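Local coordinates for protein HP0420 homologue (Helicobacter felis, PDB 3LW3) that is of unknown function but has the hotdog fold, which many enzymes acting on acyl-CoA or acyl-carrier-protein thioesters share, at residues P11-L16 / A28-F33; K37-L42 / E95-A100; A63-A68 / G126-L131. One frame throughout, in Å; residues are numbered along the deposited sequence.

Interaction 1 (P11-L16 / A28-F33); sequences PLEEGL and AELISF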
loop_
_atom_site.group_PDB
_atom_site.type_symbol
_atom_site.label_atom_id
_atom_site.label_comp_id
_atom_site.label_asym_id
_atom_site.label_seq_id
_atom_site.Cartn_x
_atom_site.Cartn_y
_atom_site.Cartn_z
ATOM N N PRO B 11 -22.793 4.947 -12.933
ATOM C CA PRO B 11 -21.619 5.255 -12.096
ATOM C C PRO B 11 -20.365 4.743 -12.802
ATOM O O PRO B 11 -20.429 3.674 -13.427
ATOM C CB PRO B 11 -21.849 4.439 -10.805
ATOM C CG PRO B 11 -23.230 3.854 -10.905
ATOM C CD PRO B 11 -23.635 3.880 -12.353
ATOM N N LEU B 12 -19.267 5.494 -12.710
ATOM C CA LEU B 12 -17.978 5.051 -13.246
ATOM C C LEU B 12 -17.631 3.635 -12.746
ATOM O O LEU B 12 -17.087 2.809 -13.474
ATOM C CB LEU B 12 -16.882 6.061 -12.869
ATOM C CG LEU B 12 -15.465 5.662 -13.239
ATOM C CD1 LEU B 12 -15.242 5.952 -14.698
ATOM C CD2 LEU B 12 -14.472 6.434 -12.346
ATOM N N GLU B 13 -17.985 3.318 -11.506
ATOM C CA GLU B 13 -17.657 2.005 -10.967
ATOM C C GLU B 13 -18.471 0.867 -11.570
ATOM O O GLU B 13 -18.131 -0.286 -11.400
ATOM C CB GLU B 13 -17.812 1.999 -9.460
ATOM C CG GLU B 13 -16.768 2.812 -8.776
ATOM C CD GLU B 13 -17.065 4.308 -8.812
ATOM O OE1 GLU B 13 -18.243 4.695 -9.114
ATOM O OE2 GLU B 13 -16.115 5.093 -8.500
ATOM N N GLU B 14 -19.549 1.180 -12.273
ATOM C CA GLU B 14 -20.384 0.122 -12.812
ATOM C C GLU B 14 -19.565 -0.998 -13.494
ATOM O O GLU B 14 -19.823 -2.173 -13.228
ATOM C CB GLU B 14 -21.466 0.689 -13.760
ATOM C CG GLU B 14 -22.601 -0.292 -14.121
ATOM C CD GLU B 14 -23.588 -0.478 -12.992
ATOM O OE1 GLU B 14 -23.974 0.540 -12.372
ATOM O OE2 GLU B 14 -23.985 -1.632 -12.723
ATOM N N GLY B 15 -18.588 -0.666 -14.348
ATOM C CA GLY B 15 -17.834 -1.715 -15.041
ATOM C C GLY B 15 -16.557 -2.174 -14.316
ATOM O O GLY B 15 -15.714 -2.932 -14.851
ATOM N N LEU B 16 -16.410 -1.726 -13.075
ATOM C CA LEU B 16 -15.184 -2.040 -12.327
ATOM C C LEU B 16 -15.373 -3.392 -11.631
ATOM O O LEU B 16 -16.293 -3.562 -10.808
ATOM C CB LEU B 16 -14.892 -0.938 -11.333
ATOM C CG LEU B 16 -13.590 -1.156 -10.582
ATOM C CD1 LEU B 16 -12.464 -0.885 -11.534
ATOM C CD2 LEU B 16 -13.548 -0.229 -9.389
ATOM N N ALA B 28 -8.426 6.220 -2.512
ATOM C CA ALA B 28 -8.293 7.205 -3.583
ATOM C C ALA B 28 -9.599 7.169 -4.375
ATOM O O ALA B 28 -10.312 6.169 -4.404
ATOM C CB ALA B 28 -7.108 6.876 -4.515
ATOM N N GLU B 29 -9.903 8.281 -5.011
ATOM C CA GLU B 29 -11.080 8.377 -5.890
ATOM C C GLU B 29 -10.746 7.861 -7.300
ATOM O O GLU B 29 -9.741 8.292 -7.906
ATOM C CB GLU B 29 -11.592 9.819 -5.973
ATOM C CG GLU B 29 -12.766 9.951 -6.912
ATOM C CD GLU B 29 -13.161 11.406 -7.156
ATOM O OE1 GLU B 29 -12.332 12.322 -6.936
ATOM O OE2 GLU B 29 -14.306 11.647 -7.594
ATOM N N LEU B 30 -11.591 6.977 -7.824
ATOM C CA LEU B 30 -11.380 6.470 -9.163
ATOM C C LEU B 30 -11.792 7.552 -10.133
ATOM O O LEU B 30 -12.907 8.064 -10.032
ATOM C CB LEU B 30 -12.266 5.260 -9.406
ATOM C CG LEU B 30 -12.179 4.614 -10.788
ATOM C CD1 LEU B 30 -10.760 4.145 -11.160
ATOM C CD2 LEU B 30 -13.188 3.492 -10.814
ATOM N N ILE B 31 -10.923 7.843 -11.088
ATOM C CA ILE B 31 -11.127 8.870 -12.107
ATOM C C ILE B 31 -11.446 8.261 -13.481
ATOM O O ILE B 31 -12.394 8.706 -14.164
ATOM C CB ILE B 31 -9.939 9.790 -12.229
ATOM C CG1 ILE B 31 -9.540 10.392 -10.880
ATOM C CG2 ILE B 31 -10.219 10.834 -13.300
ATOM C CD1 ILE B 31 -10.641 11.204 -10.270
ATOM N N SER B 32 -10.700 7.240 -13.899
ATOM C CA SER B 32 -10.997 6.582 -15.164
ATOM C C SER B 32 -10.295 5.227 -15.185
ATOM O O SER B 32 -9.369 4.969 -14.387
ATOM C CB SER B 32 -10.434 7.408 -16.308
ATOM O OG SER B 32 -9.055 7.653 -16.118
ATOM N N PHE B 33 -10.725 4.376 -16.104
ATOM C CA PHE B 33 -10.063 3.107 -16.317
ATOM C C PHE B 33 -10.496 2.565 -17.660
ATOM O O PHE B 33 -11.559 2.954 -18.186
ATOM C CB PHE B 33 -10.346 2.068 -15.227
ATOM C CG PHE B 33 -11.784 1.625 -15.158
ATOM C CD1 PHE B 33 -12.775 2.466 -14.605
ATOM C CD2 PHE B 33 -12.171 0.379 -15.661
ATOM C CE1 PHE B 33 -14.108 2.045 -14.533
ATOM C CE2 PHE B 33 -13.491 -0.028 -15.593
ATOM C CZ PHE B 33 -14.454 0.798 -15.041
HETATM O O HOH W 1 -15.170 7.741 -8.998
#
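Leu12 and Leu16, on a tight turn of the N-terminal loop, pack against Leu30 and Phe33 of the first strand of the hotdog sheet, which is outermost within the chain. Phe33 takes the loop on two sides of its ring. Over one face, almost above the centre, stands Leu16 CD1, 4.2 Å from the Phe33 ring centroid and only 6° off the normal. At the rim, in the ring plane, the backbone oxygen Leu12 O lies 3.3 Å from Phe33 CE1. In Phe33, chi1 of 65° puts CG between the backbone N and the carbonyl carbon, and from there the ring extends to the loop. The turn is closed by two of its own backbone bonds, Glu14 N to Pro11 O and Leu16 N to Glu13 O.

Beside the ring, Leu16 CD2 meets Leu30 CD2 tip to tip at 4.0 Å, while Leu12 sends its CD2 branch across to Leu30, 3.6 Å from Leu30 CD2. Glu13 is bent at chi2 (79°), which brings OE2 back to 4.0 Å from Leu30 CB. Gln24 joins the two sides: its NE2 donates to Glu13 OE2 and its OE1 accepts from Leu30 N.

No direct hydrogen bond crosses between 11-16 and 28-33. Leucine-leucine packing and the CH-pi contact make most of this contact, with the carbonyl oxygen of Leu12 directed at the weakly positive hydrogen edge of Phe33.

Interaction 2 (K37-L42 / E95-A100); sequences KATVCL and EIYFNA
Cys41 lays its sulfur on the ring of Tyr97: SG sits 3.7 Å from the Tyr97 centroid, 16° off the ring normal and displaced toward the rim, so that Tyr97 CZ is its nearest atom. Two torsions set up this sulfur-aromatic contact. Cys41 holds SG opposite its backbone N (chi1 -176°), whereas Tyr97 swings CG opposite its carbonyl carbon, which leans the ring across to the neighbouring strand. Thr39 CG2 reaches the edge of the same ring, 4.0 Å from Tyr97 CD1.

The next pair on this face, Thr39 and Asn99, run alongside each other, pointing the same way. Thr39 OG1 donates to Asn99 OD1 over 2.8 Å, approaching from 23° out of the amide's carbonyl plane; this bond helps to set the turn of the Asn99 amide.

Strands 37-42 and 96-100 are adjacent antiparallel members of the hotdog sheet, their local axes 4.7 Å apart at closest approach. Ala38 with Ala100, Val40 with Phe98 and Leu42 with Ile96 are hydrogen-bonded pairs, each bonded in both directions; Ile96 N to Leu42 O, at 2.8 Å, is nearly straight. Thr39 with Asn99 and Cys41 with Tyr97 are the non-hydrogen-bonded pairs between them.

The face carrying Ala38, Val40, Leu42, Ile96, Phe98 and Ala100 is apolar and turned to helix 57-72. There Val40 CG2 touches Phe98 CB at 4.0 Å, and Leu42 CB comes in the ring plane to the edge of Phe98, 4.0 Å from its CE2. Phe98 also meets Phe124 edge-to-face, and its ring lies against Ala63 of the helix.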
loop_
_atom_site.group_PDB
_atom_site.type_symbol
_atom_site.label_atom_id
_atom_site.label_comp_id
_atom_site.label_asym_id
_atom_site.label_seq_id
_atom_site.Cartn_x
_atom_site.Cartn_y
_atom_site.Cartn_z
ATOM N N LYS B 37 -5.264 0.946 -18.870
ATOM C CA LYS B 37 -4.871 2.061 -17.977
ATOM C C LYS B 37 -5.947 2.329 -16.925
ATOM O O LYS B 37 -7.117 1.938 -17.066
ATOM C CB LYS B 37 -4.694 3.353 -18.772
ATOM C CG LYS B 37 -3.681 3.255 -19.901
ATOM C CD LYS B 37 -3.680 4.521 -20.753
ATOM C CE LYS B 37 -2.744 4.374 -21.979
ATOM N NZ LYS B 37 -2.912 5.536 -22.931
ATOM N N ALA B 38 -5.553 3.092 -15.908
ATOM C CA ALA B 38 -6.483 3.664 -14.931
ATOM C C ALA B 38 -5.831 4.854 -14.275
ATOM O O ALA B 38 -4.591 4.928 -14.155
ATOM C CB ALA B 38 -6.854 2.647 -13.887
ATOM N N THR B 39 -6.675 5.762 -13.806
ATOM C CA THR B 39 -6.204 6.907 -12.992
ATOM C C THR B 39 -7.071 6.985 -11.758
ATOM O O THR B 39 -8.297 6.906 -11.844
ATOM C CB THR B 39 -6.305 8.237 -13.755
ATOM O OG1 THR B 39 -5.431 8.234 -14.874
ATOM C CG2 THR B 39 -5.940 9.392 -12.911
ATOM N N VAL B 40 -6.435 7.130 -10.604
ATOM C CA VAL B 40 -7.132 7.469 -9.363
ATOM C C VAL B 40 -6.515 8.733 -8.803
ATOM O O VAL B 40 -5.333 9.069 -9.108
ATOM C CB VAL B 40 -7.085 6.315 -8.334
ATOM C CG1 VAL B 40 -7.494 4.980 -8.985
ATOM C CG2 VAL B 40 -5.716 6.207 -7.664
ATOM N N CYS B 41 -7.249 9.406 -7.926
ATOM C CA CYS B 41 -6.769 10.638 -7.333
ATOM C C CYS B 41 -6.853 10.589 -5.800
ATOM O O CYS B 41 -7.921 10.345 -5.225
ATOM C CB CYS B 41 -7.561 11.830 -7.854
ATOM S SG CYS B 41 -6.882 13.392 -7.208
ATOM N N LEU B 42 -5.714 10.785 -5.154
ATOM C CA LEU B 42 -5.646 10.823 -3.697
ATOM C C LEU B 42 -5.502 12.248 -3.203
ATOM O O LEU B 42 -4.537 12.915 -3.521
ATOM C CB LEU B 42 -4.461 10.005 -3.200
ATOM C CG LEU B 42 -4.157 10.109 -1.701
ATOM C CD1 LEU B 42 -5.246 9.504 -0.909
ATOM C CD2 LEU B 42 -2.819 9.468 -1.367
ATOM N N GLU B 95 -3.275 17.203 -4.023
ATOM C CA GLU B 95 -3.918 16.231 -4.927
ATOM C C GLU B 95 -2.874 15.425 -5.682
ATOM O O GLU B 95 -2.126 15.987 -6.489
ATOM C CB GLU B 95 -4.749 16.954 -5.983
ATOM C CG GLU B 95 -5.958 17.587 -5.416
ATOM C CD GLU B 95 -6.892 18.084 -6.507
ATOM O OE1 GLU B 95 -6.532 18.023 -7.734
ATOM O OE2 GLU B 95 -7.993 18.506 -6.109
ATOM N N ILE B 96 -2.826 14.125 -5.441
ATOM C CA ILE B 96 -1.878 13.240 -6.195
ATOM C C ILE B 96 -2.614 12.331 -7.197
ATOM O O ILE B 96 -3.442 11.506 -6.761
ATOM C CB ILE B 96 -1.103 12.333 -5.227
ATOM C CG1 ILE B 96 -0.562 13.144 -4.052
ATOM C CG2 ILE B 96 0.039 11.645 -5.936
ATOM C CD1 ILE B 96 0.371 14.305 -4.516
ATOM N N TYR B 97 -2.341 12.489 -8.497
ATOM C CA TYR B 97 -2.939 11.609 -9.532
ATOM C C TYR B 97 -2.032 10.404 -9.808
ATOM O O TYR B 97 -0.847 10.563 -10.156
ATOM C CB TYR B 97 -3.158 12.404 -10.820
ATOM C CG TYR B 97 -4.334 13.330 -10.709
ATOM C CD1 TYR B 97 -5.623 12.891 -10.998
ATOM C CD2 TYR B 97 -4.152 14.631 -10.249
ATOM C CE1 TYR B 97 -6.724 13.726 -10.888
ATOM C CE2 TYR B 97 -5.231 15.468 -10.109
ATOM C CZ TYR B 97 -6.505 15.017 -10.452
ATOM O OH TYR B 97 -7.582 15.865 -10.308
ATOM N N PHE B 98 -2.581 9.201 -9.624
ATOM C CA PHE B 98 -1.825 7.996 -9.943
ATOM C C PHE B 98 -2.318 7.407 -11.244
ATOM O O PHE B 98 -3.486 7.010 -11.348
ATOM C CB PHE B 98 -1.961 6.934 -8.850
ATOM C CG PHE B 98 -1.348 7.364 -7.522
ATOM C CD1 PHE B 98 -0.033 7.007 -7.188
ATOM C CD2 PHE B 98 -2.079 8.127 -6.615
ATOM C CE1 PHE B 98 0.509 7.395 -5.976
ATOM C CE2 PHE B 98 -1.480 8.524 -5.368
ATOM C CZ PHE B 98 -0.224 8.124 -5.070
ATOM N N ASN B 99 -1.419 7.332 -12.220
ATOM C CA ASN B 99 -1.728 6.848 -13.574
ATOM C C ASN B 99 -1.050 5.491 -13.783
ATOM O O ASN B 99 0.186 5.427 -13.768
ATOM C CB ASN B 99 -1.206 7.868 -14.593
ATOM C CG ASN B 99 -1.791 9.262 -14.378
ATOM O OD1 ASN B 99 -2.991 9.407 -14.131
ATOM N ND2 ASN B 99 -0.938 10.297 -14.429
ATOM N N ALA B 100 -1.859 4.441 -13.942
ATOM C CA ALA B 100 -1.375 3.061 -14.135
ATOM C C ALA B 100 -1.439 2.717 -15.622
ATOM O O ALA B 100 -2.432 3.021 -16.318
ATOM C CB ALA B 100 -2.236 2.115 -13.393
#

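Interaction 3 (A63-A68 / G126-L131); sequences AASFAA and GDFEIL
The central helix of the hotdog fold meets its sheet here through small residues: Ala64, Ser65 and Ala68 of helix 57-72 receive the ring of Phe128 from strand 121-132. The local axes pass 9.4 Å apart with a crossing angle of -53°. Phe128 carries CG opposite its carbonyl carbon (chi1 -65°), which stands the ring off the strand toward the helix. The three helix residues meet different parts of it, each obliquely. Ala64 CB touches the far end at Phe128 CZ, 3.6 Å away; Ser65 OG lies 3.5 Å from Phe128 CE1; Ala68 CB reaches the near end, 3.8 Å from Phe128 CG, as an off-centre CH-pi contact. Ser65 OG is not left without a polar partner, since it bonds to Val61 O one turn earlier in the helix.

Two residues on, Ile130 extends CD1 to 3.7 Å from Ala68 O. All five touching residues are buried, and carbon atoms make most of the contact, joined by the Ser65 hydroxyl and the Ala68 carbonyl. Val114 of strand 109-118 touches both Ala64 and Phe128, Ile79 of strand 77-86 packs on Ser65, and Ala57 of the second subunit also reaches Ser65.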
loop_
_atom_site.group_PDB
_atom_site.type_symbol
_atom_site.label_atom_id
_atom_site.label_comp_id
_atom_site.label_asym_id
_atom_site.label_seq_id
_atom_site.Cartn_x
_atom_site.Cartn_y
_atom_site.Cartn_z
ATOM N N ALA B 63 -2.961 3.813 -2.672
ATOM C CA ALA B 63 -3.578 4.476 -3.834
ATOM C C ALA B 63 -2.991 3.913 -5.161
ATOM O O ALA B 63 -3.736 3.594 -6.105
ATOM C CB ALA B 63 -3.366 5.974 -3.743
ATOM N N ALA B 64 -1.658 3.768 -5.204
ATOM C CA ALA B 64 -0.961 3.257 -6.392
ATOM C C ALA B 64 -1.449 1.839 -6.691
ATOM O O ALA B 64 -1.732 1.473 -7.848
ATOM C CB ALA B 64 0.518 3.264 -6.160
ATOM N N SER B 65 -1.591 1.046 -5.639
ATOM C CA SER B 65 -2.059 -0.354 -5.726
ATOM C C SER B 65 -3.455 -0.466 -6.369
ATOM O O SER B 65 -3.687 -1.270 -7.274
ATOM C CB SER B 65 -2.065 -1.018 -4.322
ATOM O OG SER B 65 -0.753 -1.172 -3.802
ATOM N N PHE B 66 -4.372 0.362 -5.892
ATOM C CA PHE B 66 -5.697 0.439 -6.441
ATOM C C PHE B 66 -5.640 0.825 -7.906
ATOM O O PHE B 66 -6.271 0.146 -8.727
ATOM C CB PHE B 66 -6.523 1.412 -5.619
ATOM C CG PHE B 66 -7.938 1.579 -6.085
ATOM C CD1 PHE B 66 -8.727 0.489 -6.465
ATOM C CD2 PHE B 66 -8.520 2.837 -6.049
ATOM C CE1 PHE B 66 -10.052 0.673 -6.871
ATOM C CE2 PHE B 66 -9.829 3.040 -6.416
ATOM C CZ PHE B 66 -10.607 1.955 -6.870
ATOM N N ALA B 67 -4.901 1.883 -8.267
ATOM C CA ALA B 67 -4.735 2.243 -9.717
ATOM C C ALA B 67 -4.272 1.012 -10.547
ATOM O O ALA B 67 -4.836 0.703 -11.618
ATOM C CB ALA B 67 -3.718 3.364 -9.945
ATOM N N ALA B 68 -3.224 0.356 -10.043
ATOM C CA ALA B 68 -2.636 -0.822 -10.714
ATOM C C ALA B 68 -3.718 -1.897 -10.959
ATOM O O ALA B 68 -3.879 -2.371 -12.073
ATOM C CB ALA B 68 -1.495 -1.373 -9.887
ATOM N N GLY B 126 6.267 3.286 -9.554
ATOM C CA GLY B 126 6.361 1.905 -9.147
ATOM C C GLY B 126 5.951 0.913 -10.194
ATOM O O GLY B 126 5.190 1.278 -11.079
ATOM N N ASP B 127 6.449 -0.315 -10.079
ATOM C CA ASP B 127 5.971 -1.458 -10.876
ATOM C C ASP B 127 5.296 -2.483 -9.960
ATOM O O ASP B 127 5.853 -2.838 -8.906
ATOM C CB ASP B 127 7.123 -2.102 -11.658
ATOM C CG ASP B 127 7.663 -1.170 -12.723
ATOM O OD1 ASP B 127 6.860 -0.688 -13.530
ATOM O OD2 ASP B 127 8.873 -0.846 -12.737
ATOM N N PHE B 128 4.104 -2.922 -10.336
ATOM C CA PHE B 128 3.326 -3.885 -9.560
ATOM C C PHE B 128 3.192 -5.166 -10.381
ATOM O O PHE B 128 2.968 -5.104 -11.584
ATOM C CB PHE B 128 1.925 -3.340 -9.266
ATOM C CG PHE B 128 1.950 -2.124 -8.381
ATOM C CD1 PHE B 128 1.701 -2.241 -7.035
ATOM C CD2 PHE B 128 2.318 -0.874 -8.912
ATOM C CE1 PHE B 128 1.790 -1.120 -6.206
ATOM C CE2 PHE B 128 2.399 0.241 -8.111
ATOM C CZ PHE B 128 2.171 0.110 -6.745
ATOM N N GLU B 129 3.296 -6.306 -9.733
ATOM C CA GLU B 129 3.073 -7.573 -10.413
ATOM C C GLU B 129 1.728 -8.058 -9.881
ATOM O O GLU B 129 1.482 -8.009 -8.655
ATOM C CB GLU B 129 4.173 -8.585 -10.107
ATOM C CG GLU B 129 5.583 -8.040 -10.299
ATOM C CD GLU B 129 5.932 -7.735 -11.737
ATOM O OE1 GLU B 129 5.373 -8.437 -12.613
ATOM O OE2 GLU B 129 6.764 -6.795 -11.994
ATOM N N ILE B 130 0.854 -8.499 -10.794
ATOM C CA ILE B 130 -0.471 -8.938 -10.458
ATOM C C ILE B 130 -0.680 -10.342 -10.963
ATOM O O ILE B 130 -0.329 -10.615 -12.101
ATOM C CB ILE B 130 -1.573 -7.985 -11.016
ATOM C CG1 ILE B 130 -1.436 -6.561 -10.387
ATOM C CG2 ILE B 130 -2.942 -8.625 -10.831
ATOM C CD1 ILE B 130 -2.304 -5.506 -11.048
ATOM N N LEU B 131 -1.194 -11.228 -10.106
ATOM C CA LEU B 131 -1.528 -12.616 -10.492
ATOM C C LEU B 131 -3.046 -12.770 -10.712
ATOM O O LEU B 131 -3.858 -12.189 -9.962
ATOM C CB LEU B 131 -1.074 -13.622 -9.429
ATOM C CG LEU B 131 0.399 -13.691 -9.034
ATOM C CD1 LEU B 131 0.633 -14.841 -8.064
ATOM C CD2 LEU B 131 1.331 -13.778 -10.259
#

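Overall arrangement
All three interactions reach the same six-stranded antiparallel sheet. Interaction 1 is at the surface, where the N-terminal loop packs on strand 29-34 by leucine-leucine and leucine-aromatic contacts. Interaction 2, partly buried, lies within the sheet and rests on regular backbone hydrogen bonds. Interaction 3 is core, with helix 57-72 set on strand 121-132 by close apolar contacts. Interactions 1 and 2 join directly, because strands 29-34 and 37-42 are neighbours: at a classic bulge where Ile31 and Ser32 both face Thr39, Ser32 O lies 2.9 Å from Thr39 N, a probable hydrogen bond. The helix also links interactions 2 and 3, as Ala67 O packs against Ala38 and Ala100.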